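Side-chain contacts in DegQ (Legionella fallonii, PDB 3PV2), which probably degrades misfolded proteins as an HtrA-type serine protease with PDZ domains, forming self-compartmentalising 12-meric assemblies: residues 19-22 / 23-26; 337-341 / 342-346; 357-360 / 361-365; 438-442 / 443-447. All blocks are in the same frame, centred on the assembly; numbering follows the deposited sequence.

Interaction 1 (19-22 / 23-26)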
loop_
_atom_site.group_PDB
_atom_site.type_symbol
_atom_site.label_atom_id
_atom_site.label_comp_id
_atom_site.label_asym_id
_atom_site.label_seq_id
_atom_site.Cartn_x
_atom_site.Cartn_y
_atom_site.Cartn_z
ATOM N N PRO B 19 41.578 -26.973 -36.765
ATOM C CA PRO B 19 41.223 -25.756 -37.472
ATOM C C PRO B 19 40.734 -24.618 -36.564
ATOM O O PRO B 19 40.666 -24.757 -35.347
ATOM C CB PRO B 19 40.061 -26.212 -38.374
ATOM C CG PRO B 19 39.305 -27.180 -37.467
ATOM C CD PRO B 19 40.405 -27.856 -36.585
ATOM N N SER B 20 40.386 -23.513 -37.212
ATOM C CA SER B 20 40.053 -22.267 -36.554
ATOM C C SER B 20 39.295 -21.434 -37.555
ATOM O O SER B 20 39.534 -21.543 -38.761
ATOM C CB SER B 20 41.338 -21.517 -36.202
ATOM O OG SER B 20 41.032 -20.248 -35.687
ATOM N N MET B 21 38.440 -20.544 -37.086
ATOM C CA MET B 21 37.858 -19.578 -37.990
ATOM C C MET B 21 38.705 -18.306 -38.052
ATOM O O MET B 21 38.419 -17.423 -38.839
ATOM C CB MET B 21 36.429 -19.251 -37.581
ATOM C CG MET B 21 35.397 -20.293 -38.005
ATOM S SD MET B 21 34.911 -20.138 -39.732
ATOM C CE MET B 21 34.606 -18.398 -39.912
ATOM N N ALA B 22 39.738 -18.213 -37.223
ATOM C CA ALA B 22 40.538 -16.974 -37.105
ATOM C C ALA B 22 41.205 -16.434 -38.382
ATOM O O ALA B 22 41.307 -15.208 -38.519
ATOM C CB ALA B 22 41.597 -17.127 -36.038
ATOM N N PRO B 23 41.663 -17.305 -39.302
ATOM C CA PRO B 23 42.329 -16.748 -40.503
ATOM C C PRO B 23 41.326 -15.998 -41.435
ATOM O O PRO B 23 41.602 -14.876 -41.897
ATOM C CB PRO B 23 42.945 -17.991 -41.186
ATOM C CG PRO B 23 43.014 -19.043 -40.158
ATOM C CD PRO B 23 41.813 -18.765 -39.249
ATOM N N VAL B 24 40.141 -16.587 -41.617
ATOM C CA VAL B 24 39.149 -15.948 -42.422
ATOM C C VAL B 24 38.674 -14.660 -41.735
ATOM O O VAL B 24 38.651 -13.591 -42.376
ATOM C CB VAL B 24 37.969 -16.831 -42.837
ATOM C CG1 VAL B 24 38.027 -18.195 -42.256
ATOM C CG2 VAL B 24 36.671 -16.141 -42.515
ATOM N N LEU B 25 38.394 -14.731 -40.430
ATOM C CA LEU B 25 37.952 -13.518 -39.719
ATOM C C LEU B 25 38.953 -12.350 -39.852
ATOM O O LEU B 25 38.547 -11.182 -39.978
ATOM C CB LEU B 25 37.583 -13.753 -38.244
ATOM C CG LEU B 25 36.447 -14.754 -37.922
ATOM C CD1 LEU B 25 35.891 -14.655 -36.448
ATOM C CD2 LEU B 25 35.340 -14.647 -38.956
ATOM N N LYS B 26 40.242 -12.685 -39.879
ATOM C CA LYS B 26 41.316 -11.700 -39.960
ATOM C C LYS B 26 41.231 -10.893 -41.210
ATOM O O LYS B 26 41.418 -9.709 -41.164
ATOM C CB LYS B 26 42.714 -12.372 -39.885
ATOM C CG LYS B 26 43.892 -11.411 -39.505
ATOM C CD LYS B 26 45.314 -11.988 -39.808
ATOM C CE LYS B 26 45.600 -13.321 -39.048
ATOM N NZ LYS B 26 46.882 -14.081 -39.420
#
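Met21 turns its CG anti to its own carbonyl carbon (chi1 -79°) and bends again at the next two torsions, which curls the thioether back over the start of the helix toward Val24 and Leu25. Leu25 makes the same first turn, and the two side chains cross with Met21 CE 3.9 Å from Leu25 CD2. The same methyl lies 4.0 Å from Val24 CG2, so one terminal methyl packs on two residues of the first turn. Beneath this apolar patch, Leu25 N donates to Met21 O at 3.1 Å, almost straight at 173°, and nearly along the C=O axis. Lys26 N reaches Ala22 O at the same length but more bent, and the donor is tilted from the carbonyl plane.

Ser20 caps the start of the helix: its OG accepts from Ala22 N at 2.9 Å, closing an ST turn. The hydroxyl is also hydrogen-bonded to Asp152 of a second subunit, so the OG that caps the helix has a partner in each subunit. Pro23, which has no N-H to offer, fits the first turn of the helix and sets its CD 3.6 Å from Ala22 CB.

Helix 22-28 rests on strand 153-158, a strand of the second barrel of the trypsin fold, with Met21 on Val155 and Leu25 on Val155 and Ile157, while Val150 and Gly151 of the second subunit pack against Leu25, Ala22 and Ser20.

Interaction 2 (337-341 / 342-346)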
loop_
_atom_site.group_PDB
_atom_site.type_symbol
_atom_site.label_atom_id
_atom_site.label_comp_id
_atom_site.label_asym_id
_atom_site.label_seq_id
_atom_site.Cartn_x
_atom_site.Cartn_y
_atom_site.Cartn_z
ATOM N N VAL B 337 3.738 -18.527 -64.570
ATOM C CA VAL B 337 2.958 -19.390 -63.652
ATOM C C VAL B 337 2.682 -20.746 -64.298
ATOM O O VAL B 337 2.826 -20.945 -65.462
ATOM C CB VAL B 337 1.609 -18.748 -63.156
ATOM C CG1 VAL B 337 1.862 -17.373 -62.357
ATOM C CG2 VAL B 337 0.696 -18.530 -64.295
ATOM N N GLU B 338 2.287 -21.684 -63.464
ATOM C CA GLU B 338 1.755 -22.936 -63.919
ATOM C C GLU B 338 0.289 -22.870 -63.577
ATOM O O GLU B 338 -0.061 -22.614 -62.449
ATOM C CB GLU B 338 2.359 -24.126 -63.168
ATOM C CG GLU B 338 3.759 -24.493 -63.556
ATOM C CD GLU B 338 3.834 -25.284 -64.824
ATOM O OE1 GLU B 338 2.998 -26.158 -65.112
ATOM O OE2 GLU B 338 4.772 -25.027 -65.568
ATOM N N ARG B 339 -0.572 -23.142 -64.533
ATOM C CA ARG B 339 -1.953 -23.226 -64.251
ATOM C C ARG B 339 -2.518 -24.513 -64.754
ATOM O O ARG B 339 -2.651 -24.667 -65.927
ATOM C CB ARG B 339 -2.692 -22.042 -64.916
ATOM C CG ARG B 339 -4.241 -22.131 -64.837
ATOM C CD ARG B 339 -4.943 -20.850 -65.497
ATOM N NE ARG B 339 -4.378 -19.606 -64.961
ATOM C CZ ARG B 339 -4.492 -18.400 -65.501
ATOM N NH1 ARG B 339 -5.167 -18.212 -66.628
ATOM N NH2 ARG B 339 -3.897 -17.368 -64.912
ATOM N N ASP B 340 -2.993 -25.351 -63.826
ATOM C CA ASP B 340 -3.395 -26.755 -64.124
ATOM C C ASP B 340 -2.340 -27.424 -65.037
ATOM O O ASP B 340 -2.679 -27.954 -66.053
ATOM C CB ASP B 340 -4.781 -26.821 -64.810
ATOM C CG ASP B 340 -5.893 -26.096 -64.007
ATOM O OD1 ASP B 340 -6.842 -25.573 -64.653
ATOM O OD2 ASP B 340 -5.783 -26.019 -62.758
ATOM N N ASN B 341 -1.078 -27.290 -64.673
ATOM C CA ASN B 341 0.065 -27.892 -65.401
ATOM C C ASN B 341 0.473 -27.267 -66.726
ATOM O O ASN B 341 1.396 -27.757 -67.376
ATOM C CB ASN B 341 -0.133 -29.399 -65.547
ATOM C CG ASN B 341 0.225 -30.088 -64.294
ATOM O OD1 ASN B 341 -0.620 -30.388 -63.482
ATOM N ND2 ASN B 341 1.521 -30.256 -64.075
ATOM N N LYS B 342 -0.160 -26.152 -67.083
ATOM C CA LYS B 342 0.200 -25.485 -68.301
ATOM C C LYS B 342 0.864 -24.164 -67.988
ATOM O O LYS B 342 0.356 -23.372 -67.197
ATOM C CB LYS B 342 -1.015 -25.302 -69.190
ATOM C CG LYS B 342 -1.491 -26.629 -69.774
ATOM C CD LYS B 342 -2.809 -26.454 -70.529
ATOM C CE LYS B 342 -3.746 -27.631 -70.302
ATOM N NZ LYS B 342 -4.268 -27.619 -68.888
ATOM N N PRO B 343 1.992 -23.911 -68.605
ATOM C CA PRO B 343 2.755 -22.722 -68.301
ATOM C C PRO B 343 2.172 -21.466 -68.999
ATOM O O PRO B 343 1.643 -21.553 -70.100
ATOM C CB PRO B 343 4.155 -23.066 -68.816
ATOM C CG PRO B 343 3.925 -24.015 -69.971
ATOM C CD PRO B 343 2.587 -24.722 -69.683
ATOM N N LEU B 344 2.204 -20.328 -68.311
ATOM C CA LEU B 344 1.767 -19.060 -68.882
ATOM C C LEU B 344 2.715 -17.952 -68.489
ATOM O O LEU B 344 3.254 -17.927 -67.378
ATOM C CB LEU B 344 0.354 -18.669 -68.441
ATOM C CG LEU B 344 -0.824 -19.565 -68.830
ATOM C CD1 LEU B 344 -2.058 -19.340 -67.887
ATOM C CD2 LEU B 344 -1.204 -19.359 -70.325
ATOM N N THR B 345 2.942 -17.054 -69.433
ATOM C CA THR B 345 3.777 -15.915 -69.198
ATOM C C THR B 345 2.858 -14.729 -69.159
ATOM O O THR B 345 2.086 -14.474 -70.076
ATOM C CB THR B 345 4.833 -15.744 -70.249
ATOM O OG1 THR B 345 5.677 -16.886 -70.195
ATOM C CG2 THR B 345 5.673 -14.469 -70.003
ATOM N N LEU B 346 2.941 -14.025 -68.059
ATOM C CA LEU B 346 2.121 -12.847 -67.883
ATOM C C LEU B 346 2.979 -11.629 -67.646
ATOM O O LEU B 346 4.139 -11.726 -67.171
ATOM C CB LEU B 346 1.194 -13.026 -66.690
ATOM C CG LEU B 346 0.370 -14.318 -66.648
ATOM C CD1 LEU B 346 -0.251 -14.466 -65.259
ATOM C CD2 LEU B 346 -0.676 -14.431 -67.804
#
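Arg339 lays its side chain past Leu344, on the face of a beta hairpin that also carries Val337 and Lys342. Its CB starts 4.0 Å from Lys342 O and close to Leu344 CD1. CG stands opposite the backbone N (chi1 172°) and the chain runs straight on to CD, itself 4.0 Å from Leu344 CD1. A bend at chi3 then swings the head across the leucine. NE passes the methyl, and CZ comes to 3.5 Å from Leu344 CD1, which sits over the centre of one guanidinium face; NH1 is as near to CD1 as CZ is. At the tip, NH2 forms a salt bridge with Asp304 and a hydrogen bond to Gly299 O. The guanidinium is thus backed by a hydrocarbon while its polar rim is engaged elsewhere, which should fix its rotation.

Behind it, Arg339 N donates to Lys342 O at 2.8 Å, and Lys342 N returns a bond to Arg339 O from well above the carbonyl plane. These two bonds close the type I' turn. Lys342 NZ folds back for a weak bond to Asp340 O at 3.3 Å. Further along, Val337 and Leu344 exchange two more backbone bonds, and Val337 CG2 touches Leu344 CB at 4.2 Å.

The hairpin belongs to the first PDZ domain: strand 332-339 lies between strands 305-309 and 342-349, tied to the former where Glu338 and Ile305 share backbone bonds.

Interaction 3 (357-360 / 361-365)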
loop_
_atom_site.group_PDB
_atom_site.type_symbol
_atom_site.label_atom_id
_atom_site.label_comp_id
_atom_site.label_asym_id
_atom_site.label_seq_id
_atom_site.Cartn_x
_atom_site.Cartn_y
_atom_site.Cartn_z
ATOM N N GLU B 357 -5.759 3.316 -54.903
ATOM C CA GLU B 357 -6.847 3.482 -53.949
ATOM C C GLU B 357 -7.719 4.630 -54.447
ATOM O O GLU B 357 -8.917 4.581 -54.331
ATOM C CB GLU B 357 -6.331 3.717 -52.532
ATOM C CG GLU B 357 -7.240 3.148 -51.455
ATOM C CD GLU B 357 -7.409 1.585 -51.505
ATOM O OE1 GLU B 357 -6.522 0.869 -52.043
ATOM O OE2 GLU B 357 -8.447 1.083 -51.009
ATOM N N GLN B 358 -7.127 5.592 -55.129
ATOM C CA GLN B 358 -7.911 6.698 -55.719
ATOM C C GLN B 358 -8.735 6.217 -56.905
ATOM O O GLN B 358 -9.868 6.666 -57.102
ATOM C CB GLN B 358 -7.063 7.922 -56.141
ATOM C CG GLN B 358 -7.590 9.291 -55.614
ATOM C CD GLN B 358 -9.162 9.457 -55.436
ATOM O OE1 GLN B 358 -9.664 9.549 -54.308
ATOM N NE2 GLN B 358 -9.901 9.525 -56.546
ATOM N N LYS B 359 -8.169 5.294 -57.666
ATOM C CA LYS B 359 -8.892 4.688 -58.744
ATOM C C LYS B 359 -10.113 3.977 -58.222
ATOM O O LYS B 359 -11.183 4.238 -58.667
ATOM C CB LYS B 359 -8.034 3.682 -59.501
ATOM C CG LYS B 359 -8.791 2.928 -60.605
ATOM C CD LYS B 359 -7.851 2.062 -61.497
ATOM C CE LYS B 359 -7.488 0.715 -60.848
ATOM N NZ LYS B 359 -7.524 -0.408 -61.837
ATOM N N LEU B 360 -9.912 3.023 -57.335
ATOM C CA LEU B 360 -11.007 2.329 -56.699
ATOM C C LEU B 360 -12.116 3.315 -56.234
ATOM O O LEU B 360 -13.245 3.081 -56.497
ATOM C CB LEU B 360 -10.489 1.480 -55.530
ATOM C CG LEU B 360 -10.108 0.016 -55.810
ATOM C CD1 LEU B 360 -9.398 -0.165 -57.117
ATOM C CD2 LEU B 360 -9.333 -0.626 -54.648
ATOM N N GLN B 361 -11.773 4.422 -55.603
ATOM C CA GLN B 361 -12.789 5.414 -55.152
ATOM C C GLN B 361 -13.551 6.075 -56.254
ATOM O O GLN B 361 -14.783 6.213 -56.194
ATOM C CB GLN B 361 -12.164 6.514 -54.334
ATOM C CG GLN B 361 -11.738 6.004 -53.020
ATOM C CD GLN B 361 -10.981 7.016 -52.216
ATOM O OE1 GLN B 361 -10.139 6.652 -51.387
ATOM N NE2 GLN B 361 -11.285 8.301 -52.432
ATOM N N SER B 362 -12.809 6.504 -57.244
ATOM C CA SER B 362 -13.338 7.114 -58.461
ATOM C C SER B 362 -14.346 6.256 -59.215
ATOM O O SER B 362 -15.293 6.752 -59.814
ATOM C CB SER B 362 -12.168 7.384 -59.435
ATOM O OG SER B 362 -11.367 8.417 -58.903
ATOM N N ASN B 363 -14.120 4.974 -59.248
ATOM C CA ASN B 363 -15.056 4.145 -59.952
ATOM C C ASN B 363 -16.218 3.710 -59.078
ATOM O O ASN B 363 -17.080 3.013 -59.577
ATOM C CB ASN B 363 -14.369 2.877 -60.457
ATOM C CG ASN B 363 -13.252 3.170 -61.488
ATOM O OD1 ASN B 363 -13.140 4.293 -62.018
ATOM N ND2 ASN B 363 -12.427 2.142 -61.763
ATOM N N ASN B 364 -16.187 3.994 -57.779
ATOM C CA ASN B 364 -17.289 3.563 -56.896
ATOM C C ASN B 364 -17.458 4.642 -55.815
ATOM O O ASN B 364 -17.157 4.450 -54.644
ATOM C CB ASN B 364 -16.941 2.198 -56.338
ATOM C CG ASN B 364 -18.121 1.547 -55.604
ATOM O OD1 ASN B 364 -19.255 2.065 -55.612
ATOM N ND2 ASN B 364 -17.852 0.406 -54.958
ATOM N N PRO B 365 -17.833 5.853 -56.242
ATOM C CA PRO B 365 -17.591 6.990 -55.334
ATOM C C PRO B 365 -18.490 6.983 -54.107
ATOM O O PRO B 365 -18.106 7.541 -53.058
ATOM C CB PRO B 365 -17.847 8.191 -56.178
ATOM C CG PRO B 365 -18.758 7.717 -57.305
ATOM C CD PRO B 365 -18.646 6.206 -57.410
#
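The carboxamides of Gln358 and Gln361 meet nearly perpendicular, their planes 82° apart, so the two groups do not stack face on face. Both stand on helix 353-362, an alpha helix between the two PDZ domains, and their side chains cross at about a right angle. Gln358 OE1 approaches Gln361 NE2 to 2.8 Å, but the angle is too poor for a hydrogen bond. On its other branch, Gln358 NE2 lies near Ser362 OG, again without suitable geometry. The amide of Gln358 is brought to both neighbours by a chain that bends sharply at chi2 (-32°).

The firm grip is on the backbone. Gln358 O accepts from Ser362 N at 2.9 Å and from Ser362 OG at the same distance, the two donors arriving from opposite faces of the carbonyl plane. That second bond satisfies a serine hydroxyl folded back on its own helix. One residue earlier, Gln361 N donates to Glu357 O, and Gln361 CG passes 3.4 Å from that same Glu357 O. Lys359 CG touches Asn363 ND2 at 3.9 Å.

The outer ends reach away from the helix: Glu357 OE2 bonds to Tyr368 OH, and Lys359 NZ to Asn292 O. Leu360 and Gln361 also pack on Tyr368. Asn363 N donates to Lys359 O, and Asn364 N to Gln361 O at 3.1 Å, three residues back.

Interaction 4 (438-442 / 443-447)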
loop_
_atom_site.group_PDB
_atom_site.type_symbol
_atom_site.label_atom_id
_atom_site.label_comp_id
_atom_site.label_asym_id
_atom_site.label_seq_id
_atom_site.Cartn_x
_atom_site.Cartn_y
_atom_site.Cartn_z
ATOM N N GLN B 438 -31.178 6.831 -46.700
ATOM C CA GLN B 438 -31.886 6.804 -45.458
ATOM C C GLN B 438 -31.439 5.573 -44.689
ATOM O O GLN B 438 -31.562 4.455 -45.183
ATOM C CB GLN B 438 -33.401 6.688 -45.710
ATOM C CG GLN B 438 -34.206 6.717 -44.453
ATOM C CD GLN B 438 -35.694 6.601 -44.721
ATOM O OE1 GLN B 438 -36.078 6.227 -45.829
ATOM N NE2 GLN B 438 -36.537 6.781 -43.678
ATOM N N VAL B 439 -30.898 5.777 -43.483
ATOM C CA VAL B 439 -30.366 4.672 -42.689
ATOM C C VAL B 439 -31.175 4.458 -41.446
ATOM O O VAL B 439 -31.597 5.429 -40.807
ATOM C CB VAL B 439 -28.864 4.832 -42.279
ATOM C CG1 VAL B 439 -27.836 4.727 -43.518
ATOM C CG2 VAL B 439 -28.578 6.043 -41.444
ATOM N N LEU B 440 -31.408 3.196 -41.075
ATOM C CA LEU B 440 -32.044 2.866 -39.818
ATOM C C LEU B 440 -30.898 2.487 -38.907
ATOM O O LEU B 440 -30.011 1.711 -39.291
ATOM C CB LEU B 440 -32.970 1.666 -40.005
ATOM C CG LEU B 440 -34.494 1.805 -39.940
ATOM C CD1 LEU B 440 -35.087 2.991 -40.751
ATOM C CD2 LEU B 440 -35.208 0.508 -40.237
ATOM N N ARG B 441 -30.930 3.002 -37.680
ATOM C CA ARG B 441 -29.897 2.715 -36.730
ATOM C C ARG B 441 -30.605 2.474 -35.383
ATOM O O ARG B 441 -31.157 3.405 -34.780
ATOM C CB ARG B 441 -28.935 3.916 -36.614
ATOM C CG ARG B 441 -27.945 3.763 -35.401
ATOM C CD ARG B 441 -26.711 4.726 -35.450
ATOM N NE ARG B 441 -26.224 4.954 -36.831
ATOM C CZ ARG B 441 -25.454 5.960 -37.200
ATOM N NH1 ARG B 441 -25.111 6.888 -36.309
ATOM N NH2 ARG B 441 -25.064 6.066 -38.480
ATOM N N GLY B 442 -30.599 1.235 -34.966
ATOM C CA GLY B 442 -31.437 0.796 -33.821
ATOM C C GLY B 442 -32.875 1.271 -33.913
ATOM O O GLY B 442 -33.564 0.879 -34.804
ATOM N N PRO B 443 -33.322 2.106 -32.999
ATOM C CA PRO B 443 -34.746 2.449 -33.033
ATOM C C PRO B 443 -35.016 3.681 -33.842
ATOM O O PRO B 443 -36.192 4.009 -34.046
ATOM C CB PRO B 443 -35.082 2.718 -31.549
ATOM C CG PRO B 443 -33.803 3.253 -30.971
ATOM C CD PRO B 443 -32.639 2.746 -31.863
ATOM N N GLY B 444 -33.957 4.354 -34.326
ATOM C CA GLY B 444 -34.163 5.599 -35.074
ATOM C C GLY B 444 -33.695 5.510 -36.531
ATOM O O GLY B 444 -33.403 4.465 -37.039
ATOM N N SER B 445 -33.645 6.631 -37.198
ATOM C CA SER B 445 -33.348 6.678 -38.615
ATOM C C SER B 445 -32.762 8.015 -38.877
ATOM O O SER B 445 -33.023 8.945 -38.142
ATOM C CB SER B 445 -34.632 6.499 -39.408
ATOM O OG SER B 445 -35.053 5.133 -39.467
ATOM N N MET B 446 -32.039 8.144 -39.970
ATOM C CA MET B 446 -31.653 9.432 -40.469
ATOM C C MET B 446 -31.306 9.446 -41.952
ATOM O O MET B 446 -30.901 8.420 -42.503
ATOM C CB MET B 446 -30.493 10.031 -39.703
ATOM C CG MET B 446 -29.282 9.165 -39.642
ATOM S SD MET B 446 -28.111 9.998 -38.473
ATOM C CE MET B 446 -28.804 11.665 -38.404
ATOM N N TYR B 447 -31.441 10.633 -42.549
ATOM C CA TYR B 447 -30.995 10.829 -43.889
ATOM C C TYR B 447 -29.538 11.336 -43.922
ATOM O O TYR B 447 -29.212 12.198 -43.131
ATOM C CB TYR B 447 -31.880 11.834 -44.655
ATOM C CG TYR B 447 -33.208 11.273 -45.073
ATOM C CD1 TYR B 447 -33.350 10.630 -46.306
ATOM C CD2 TYR B 447 -34.363 11.493 -44.297
ATOM C CE1 TYR B 447 -34.568 10.117 -46.718
ATOM C CE2 TYR B 447 -35.574 11.022 -44.691
ATOM C CZ TYR B 447 -35.700 10.334 -45.919
ATOM O OH TYR B 447 -36.927 9.914 -46.352
#
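Gln438 and Tyr447 form a stacked pair across a beta hairpin, the glutamine amide lying 15° from parallel with the phenol ring. Gln438 CG sits over the ring face in a CH-pi contact, 4.2 Å from the centroid, while CB comes 3.8 Å from Tyr447 CE1. The glutamine is drawn out to full length, its CG opposite the backbone N (chi1 -177°), and this carries the amide along the ring toward Tyr447 OH. On the other face of the hairpin, Val439 and Met446 run side by side and point the same way, with Val439 CG2 3.7 Å from Met446 CG.

Backbone bonds hold both pairs in register. Val439 N donates to Met446 O at 2.8 Å and receives a bond back through its carbonyl. Arg441 and Gly444 exchange another two, closing a type II' turn in which Gly442 takes a positive phi of 48° and Pro443 follows.

Further out, Arg441 NH2 makes a salt bridge with Asp408 and a hydrogen bond to Gly403 O, and Gly442 O accepts from His382 NE2. Gln438 OE1 pairs with Ser412 OG, whereas NE2 donates to Ser287 O of a third subunit. Gln265 of that subunit accepts from Tyr447 N.

Both ends of the buried Gln438 amide are therefore satisfied, one within its own PDZ domain and one across the interface. With the tyrosine ring beneath, such directional bonds probably set how this domain meets its neighbour in the assembly.

In the fold
Interactions 2 and 4 are hairpins at matching places in the two PDZ domains, and both turn-flanking arginines bind an aspartate and a glycine carbonyl. They differ in setting: interaction 2 is a surface contact untouched by other subunits, whereas interaction 4 is partly buried against one. Interaction 3, a surface helix with mostly polar side chains, lies between them, its nearest atoms about 16 Å from interaction 2 and about 14 Å from interaction 4. Interaction 1 belongs to the protease part, its centre about 76 Å from that of interaction 4. It too meets another subunit, but by packing, backbone bonds of Met21 and the capping serine, where interaction 4 offers the neighbour a glutamine amide and a backbone N-H.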